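Local coordinates for protein CDP-glucose 4,6-dehydratase (Salmonella enterica subsp. enterica serovar Typhi, PDB 1WVG) that catalyses the NAD-dependent dehydration of CDP-D-glucose to CDP-4-dehydro-6-deoxy-D-glucose, an early step in building CDP-3,6-dideoxy-D-mannose for the lipopolysaccharide O antigen, at residues V53-N56 and D57-S61; D341-I344 and C345-E349. All blocks are in the same frame, centred on the assembly; numbering follows the deposited sequence.

Interaction 1: residues V53-N56 and D57-S61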
ATOM      1  N   VAL A  53      24.893  26.217  30.212  1.00 31.83           N
ATOM      2  CA  VAL A  53      23.920  26.566  31.235  1.00 33.12           C
ATOM      3  C   VAL A  53      24.181  25.911  32.580  1.00 32.13           C
ATOM      4  O   VAL A  53      23.299  25.981  33.448  1.00 38.43           O
ATOM      5  CB  VAL A  53      22.470  26.329  30.825  1.00 33.17           C
ATOM      6  CG1 VAL A  53      22.059  27.240  29.676  1.00 29.63           C
ATOM      7  CG2 VAL A  53      22.337  24.853  30.427  1.00 29.35           C
ATOM      8  N   ARG A  54      25.366  25.289  32.715  1.00 38.78           N
ATOM      9  CA  ARG A  54      25.814  24.610  33.947  1.00 48.67           C
ATOM     10  C   ARG A  54      24.799  23.593  34.434  1.00 45.68           C
ATOM     11  O   ARG A  54      24.532  23.524  35.636  1.00 29.31           O
ATOM     12  CB  ARG A  54      26.186  25.576  35.115  1.00 71.38           C
ATOM     13  CG  ARG A  54      27.462  26.439  34.973  1.00100.00           C
ATOM     14  CD  ARG A  54      28.201  26.898  36.251  1.00100.00           C
ATOM     15  NE  ARG A  54      29.681  26.784  36.176  1.00100.00           N
ATOM     16  CZ  ARG A  54      30.652  27.225  37.033  1.00100.00           C
ATOM     17  NH1 ARG A  54      30.374  27.819  38.217  1.00100.00           N
ATOM     18  NH2 ARG A  54      31.942  26.960  36.749  1.00100.00           N
ATOM     19  N   LEU A  55      24.221  22.810  33.502  1.00 41.03           N
ATOM     20  CA  LEU A  55      23.204  21.825  33.873  1.00 32.53           C
ATOM     21  C   LEU A  55      23.746  20.779  34.810  1.00 25.64           C
ATOM     22  O   LEU A  55      23.074  20.218  35.661  1.00 31.67           O
ATOM     23  CB  LEU A  55      22.726  21.100  32.615  1.00 27.06           C
ATOM     24  CG  LEU A  55      21.354  21.591  32.203  1.00 26.11           C
ATOM     25  CD1 LEU A  55      20.937  20.839  30.951  1.00 31.49           C
ATOM     26  CD2 LEU A  55      20.335  21.356  33.298  1.00 19.18           C
ATOM     27  N   ASN A  56      25.010  20.499  34.622  1.00 25.37           N
ATOM     28  CA  ASN A  56      25.649  19.507  35.439  1.00 28.60           C
ATOM     29  C   ASN A  56      25.466  19.839  36.894  1.00 31.72           C
ATOM     30  O   ASN A  56      25.503  18.986  37.761  1.00 31.94           O
ATOM     31  CB  ASN A  56      27.152  19.491  35.168  1.00 32.45           C
ATOM     32  CG  ASN A  56      27.853  18.697  36.237  1.00 56.27           C
ATOM     33  OD1 ASN A  56      27.485  17.552  36.485  1.00 41.64           O
ATOM     34  ND2 ASN A  56      28.841  19.290  36.896  1.00 67.06           N
ATOM     35  N   ASP A  57      25.276  21.096  37.190  1.00 24.83           N
ATOM     36  CA  ASP A  57      25.105  21.425  38.592  1.00 42.33           C
ATOM     37  C   ASP A  57      23.669  21.434  39.051  1.00 41.14           C
ATOM     38  O   ASP A  57      23.402  21.685  40.225  1.00 32.22           O
ATOM     39  CB  ASP A  57      25.698  22.807  38.923  1.00 55.24           C
ATOM     40  CG  ASP A  57      27.198  22.785  38.885  1.00 66.21           C
ATOM     41  OD1 ASP A  57      27.884  21.806  39.217  1.00 53.43           O
ATOM     42  OD2 ASP A  57      27.664  23.935  38.480  1.00 65.14           O
ATOM     43  N   LEU A  58      22.755  21.209  38.121  1.00 34.94           N
ATOM     44  CA  LEU A  58      21.346  21.227  38.448  1.00 28.42           C
ATOM     45  C   LEU A  58      20.733  19.860  38.308  1.00 28.15           C
ATOM     46  O   LEU A  58      19.519  19.691  38.453  1.00 24.60           O
ATOM     47  CB  LEU A  58      20.607  22.233  37.568  1.00 31.90           C
ATOM     48  CG  LEU A  58      21.459  23.463  37.338  1.00 42.04           C
ATOM     49  CD1 LEU A  58      20.991  24.203  36.084  1.00 45.03           C
ATOM     50  CD2 LEU A  58      21.339  24.344  38.573  1.00 51.90           C
ATOM     51  N   MET A  59      21.603  18.887  38.072  1.00 24.49           N
ATOM     52  CA  MET A  59      21.098  17.559  37.935  1.00 22.37           C
ATOM     53  C   MET A  59      22.169  16.556  38.179  1.00 27.27           C
ATOM     54  O   MET A  59      23.329  16.914  38.240  1.00 28.30           O
ATOM     55  CB  MET A  59      20.545  17.394  36.493  1.00 21.79           C
ATOM     56  CG  MET A  59      21.620  17.143  35.453  1.00 27.56           C
ATOM     57  SD  MET A  59      20.883  17.033  33.795  1.00 35.15           S
ATOM     58  CE  MET A  59      20.690  15.233  33.545  1.00 30.07           C
ATOM     59  N   GLU A  60      21.750  15.307  38.284  1.00 22.88           N
ATOM     60  CA  GLU A  60      22.683  14.245  38.478  1.00 18.62           C
ATOM     61  C   GLU A  60      23.114  13.814  37.089  1.00 31.42           C
ATOM     62  O   GLU A  60      22.425  13.085  36.379  1.00 29.34           O
ATOM     63  CB  GLU A  60      22.063  13.082  39.306  1.00 19.06           C
ATOM     64  CG  GLU A  60      23.041  11.935  39.647  1.00 24.03           C
ATOM     65  CD  GLU A  60      22.388  10.729  40.310  1.00 43.26           C
ATOM     66  OE1 GLU A  60      21.239  10.702  40.737  1.00 49.25           O
ATOM     67  OE2 GLU A  60      23.204   9.700  40.369  1.00 47.97           O
ATOM     68  N   SER A  61      24.263  14.294  36.675  1.00 33.58           N
ATOM     69  CA  SER A  61      24.770  13.950  35.360  1.00 27.92           C
ATOM     70  C   SER A  61      25.798  12.815  35.389  1.00 41.96           C
ATOM     71  O   SER A  61      26.893  12.920  35.951  1.00 41.98           O
ATOM     72  CB  SER A  61      25.296  15.199  34.676  1.00 21.89           C
ATOM     73  OG  SER A  61      25.964  14.820  33.489  1.00 23.45           O
TER
HETATM   74  O   HOH W   1      26.259  15.745  38.372  1.00 35.05           O
HETATM   75  O   HOH W   2      30.553  21.621  37.132  1.00 72.48           O

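Interaction 2: residues D341-I344 and C345-E349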
ATOM      1  N   ASP A 341      23.548  36.311  30.045  1.00 38.23           N
ATOM      2  CA  ASP A 341      23.338  35.124  30.870  1.00 38.82           C
ATOM      3  C   ASP A 341      22.365  34.150  30.175  1.00 44.39           C
ATOM      4  O   ASP A 341      21.123  34.277  30.262  1.00 34.43           O
ATOM      5  CB  ASP A 341      22.812  35.422  32.284  1.00 38.21           C
ATOM      6  CG  ASP A 341      22.576  34.162  33.096  1.00 63.18           C
ATOM      7  OD1 ASP A 341      22.822  33.036  32.690  1.00 68.20           O
ATOM      8  OD2 ASP A 341      22.098  34.392  34.293  1.00 60.01           O
ATOM      9  N   MET A 342      22.968  33.148  29.524  1.00 33.93           N
ATOM     10  CA  MET A 342      22.269  32.131  28.768  1.00 24.72           C
ATOM     11  C   MET A 342      21.307  31.254  29.548  1.00 34.61           C
ATOM     12  O   MET A 342      20.209  30.942  29.091  1.00 39.23           O
ATOM     13  CB  MET A 342      23.181  31.441  27.751  1.00 29.23           C
ATOM     14  CG  MET A 342      23.844  32.431  26.781  1.00 33.83           C
ATOM     15  SD  MET A 342      22.823  33.870  26.330  1.00 36.14           S
ATOM     16  CE  MET A 342      21.818  33.112  25.020  1.00 35.49           C
ATOM     17  N   LEU A 343      21.679  30.878  30.750  1.00 23.42           N
ATOM     18  CA  LEU A 343      20.744  30.100  31.507  1.00 29.68           C
ATOM     19  C   LEU A 343      19.496  30.935  31.630  1.00 26.46           C
ATOM     20  O   LEU A 343      18.368  30.508  31.467  1.00 25.45           O
ATOM     21  CB  LEU A 343      21.256  29.786  32.927  1.00 32.95           C
ATOM     22  CG  LEU A 343      20.223  29.022  33.749  1.00 39.72           C
ATOM     23  CD1 LEU A 343      20.228  27.574  33.293  1.00 32.79           C
ATOM     24  CD2 LEU A 343      20.578  29.068  35.226  1.00 39.13           C
ATOM     25  N   ILE A 344      19.723  32.190  31.914  1.00 26.03           N
ATOM     26  CA  ILE A 344      18.592  33.045  32.068  1.00 21.38           C
ATOM     27  C   ILE A 344      17.825  33.245  30.760  1.00 30.02           C
ATOM     28  O   ILE A 344      16.605  33.232  30.701  1.00 30.99           O
ATOM     29  CB  ILE A 344      19.018  34.308  32.791  1.00 31.35           C
ATOM     30  CG1 ILE A 344      19.178  33.917  34.258  1.00 35.23           C
ATOM     31  CG2 ILE A 344      17.940  35.361  32.615  1.00 23.00           C
ATOM     32  CD1 ILE A 344      18.721  32.465  34.504  1.00 58.97           C
ATOM     33  N   CYS A 345      18.528  33.399  29.652  1.00 37.27           N
ATOM     34  CA  CYS A 345      17.845  33.537  28.362  1.00 36.48           C
ATOM     35  C   CYS A 345      17.058  32.267  28.034  1.00 38.92           C
ATOM     36  O   CYS A 345      15.899  32.327  27.636  1.00 33.58           O
ATOM     37  CB  CYS A 345      18.883  33.736  27.248  1.00 40.45           C
ATOM     38  SG  CYS A 345      19.662  35.357  27.439  1.00 55.35           S
ATOM     39  N   SER A 346      17.748  31.124  28.194  1.00 26.90           N
ATOM     40  CA  SER A 346      17.199  29.815  27.949  1.00 23.32           C
ATOM     41  C   SER A 346      15.978  29.646  28.826  1.00 32.03           C
ATOM     42  O   SER A 346      14.910  29.292  28.348  1.00 33.50           O
ATOM     43  CB  SER A 346      18.231  28.696  28.071  1.00 21.88           C
ATOM     44  OG  SER A 346      19.300  28.952  27.147  1.00 26.75           O
ATOM     45  N   LYS A 347      16.074  29.951  30.114  1.00 26.79           N
ATOM     46  CA  LYS A 347      14.880  29.839  30.956  1.00 27.60           C
ATOM     47  C   LYS A 347      13.760  30.695  30.420  1.00 26.00           C
ATOM     48  O   LYS A 347      12.568  30.354  30.472  1.00 30.69           O
ATOM     49  CB  LYS A 347      15.137  30.205  32.418  1.00 39.72           C
ATOM     50  CG  LYS A 347      16.008  29.199  33.177  1.00 59.47           C
ATOM     51  CD  LYS A 347      15.732  29.151  34.680  1.00 77.55           C
ATOM     52  CE  LYS A 347      16.985  29.018  35.539  1.00100.00           C
ATOM     53  NZ  LYS A 347      16.724  28.570  36.926  1.00 74.73           N
ATOM     54  N   ARG A 348      14.138  31.846  29.889  1.00 25.65           N
ATOM     55  CA  ARG A 348      13.124  32.709  29.343  1.00 24.26           C
ATOM     56  C   ARG A 348      12.399  32.106  28.127  1.00 26.79           C
ATOM     57  O   ARG A 348      11.186  32.252  27.920  1.00 20.75           O
ATOM     58  CB  ARG A 348      13.686  34.086  29.029  1.00 27.34           C
ATOM     59  CG  ARG A 348      12.628  35.163  29.265  1.00 67.07           C
ATOM     60  CD  ARG A 348      12.988  36.570  28.803  1.00100.00           C
ATOM     61  NE  ARG A 348      11.820  37.269  28.278  1.00100.00           N
ATOM     62  CZ  ARG A 348      11.835  38.243  27.367  1.00100.00           C
ATOM     63  NH1 ARG A 348      12.973  38.730  26.821  1.00100.00           N
ATOM     64  NH2 ARG A 348      10.668  38.768  26.989  1.00100.00           N
ATOM     65  N   GLU A 349      13.151  31.446  27.263  1.00 23.62           N
ATOM     66  CA  GLU A 349      12.477  30.871  26.095  1.00 26.22           C
ATOM     67  C   GLU A 349      11.440  29.835  26.443  1.00 29.82           C
ATOM     68  O   GLU A 349      10.359  29.856  25.846  1.00 33.01           O
ATOM     69  CB  GLU A 349      13.393  30.360  24.995  1.00 23.45           C
ATOM     70  CG  GLU A 349      14.073  31.545  24.319  1.00 47.01           C
ATOM     71  CD  GLU A 349      13.917  31.472  22.850  1.00 75.09           C
ATOM     72  OE1 GLU A 349      14.275  30.492  22.206  1.00 40.87           O
ATOM     73  OE2 GLU A 349      13.344  32.554  22.374  1.00 64.58           O
TER

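Interaction 1: residues V53-N56 and D57-S61
Leu58 N donates to Leu55 O at 2.7 Å in a short 3-10 turn. The leucine side chains of this turn cross at about a right angle, with Leu55 CD2 4.0 Å from Leu58 CD1. Leu58 CG also rests on Arg54 O at 3.5 Å. Met59 lays its CG against Leu55 O, 3.4 Å away. Arg54 and Asp57 run side by side in the same direction. The opposite charges probably attract, with Arg54 NE 4.2 Å from Asp57 OD2, but no N-H points at the oxygen and the Arg54 chain is poorly ordered. The turn follows a Schellman motif, in which Arg54, at positive phi, is the C-prime residue ending helix 49-52. It leads into strand 60-63 of the Rossmann-fold sheet. With CG anti to the backbone N (chi1 167°), the Asn56 amide is set so that Asn56 OD1 lies 3.7 Å from Ser61 CB. Asn56 OD1 accepts from one water at 2.9 Å, and that water accepts from Ser61 N. ND2 donates to a second water, which reaches Asp57 OD1 weakly. Leu55 packs inward on Phe50 of helix 49-52 and on Ser23 and Ser26 of helix 20-31. Ser61 OG is hydrogen-bonded to His17.

Interaction 2: residues D341-I344 and C345-E349
Met342 and Ser346 meet in the first turns of helix 342-355, where Asp341 is the N-cap. Met342 O takes two bonds from Ser346. Ser346 N donates to Met342 O at 2.6 Å, nearly along the C=O axis. Ser346 OG reaches Met342 O at 2.9 Å from above the carbonyl plane, 45° out of it. Ser346 OG lies anti to its own carbonyl carbon (chi1 -58°), which turns it back toward the preceding turn. It is also hydrogen-bonded to Trp332 NE1 of helix 322-337, so this buried hydroxyl has two partners. The Met342 chain bends at chi2 and chi3 and brings Met342 SD to 3.7 Å from Cys345 SG. Its CE lies equally near Cys345 CB. Trp332, Ala335 and Trp336 pack on Met342, while Trp24 and Leu27 of helix 20-31 touch Ser346. Leu343 and Lys347 form a partly exposed border. The aliphatic part of Lys347 slants across Leu343, with Lys347 CE 3.6 Å from Leu343 CD2. Leu343 packs on Leu27, and Lys347 touches Glu31 of helix 20-31. The open side belongs to Ile344 and Arg348, both exposed. Ile344 lies near the Lys347 chain, and Arg348 meets this turn through its CB, near Ile344 O. At the helix start, Asp341 OD1 accepts weakly from two amides, Leu343 N at 3.1 Å and Ile344 N at 3.3 Å.

In the fold
From the N terminus, interaction 1 comes first. It forms the turn that carries the chain from helix 49-52 into strand 60-63, whose parallel neighbour in the Rossmann sheet is strand 35-40. Interaction 2 follows much later, at the start of the last helix, 342-355. Interaction 1 closes a tight turn; interaction 2 is local to the first turns of a helix. The two are in series, neither nested nor crossed. Their centres are about 15 Å apart, yet they touch through Val53. Val53 O lies 3.5 Å from Leu343 CD1, and Val53 CG1 packs near Ser346. Both also pack on helix 20-31, through Leu55 and Leu343; with strands 11-15 and 35-40 this helix belongs to the Rossmann domain.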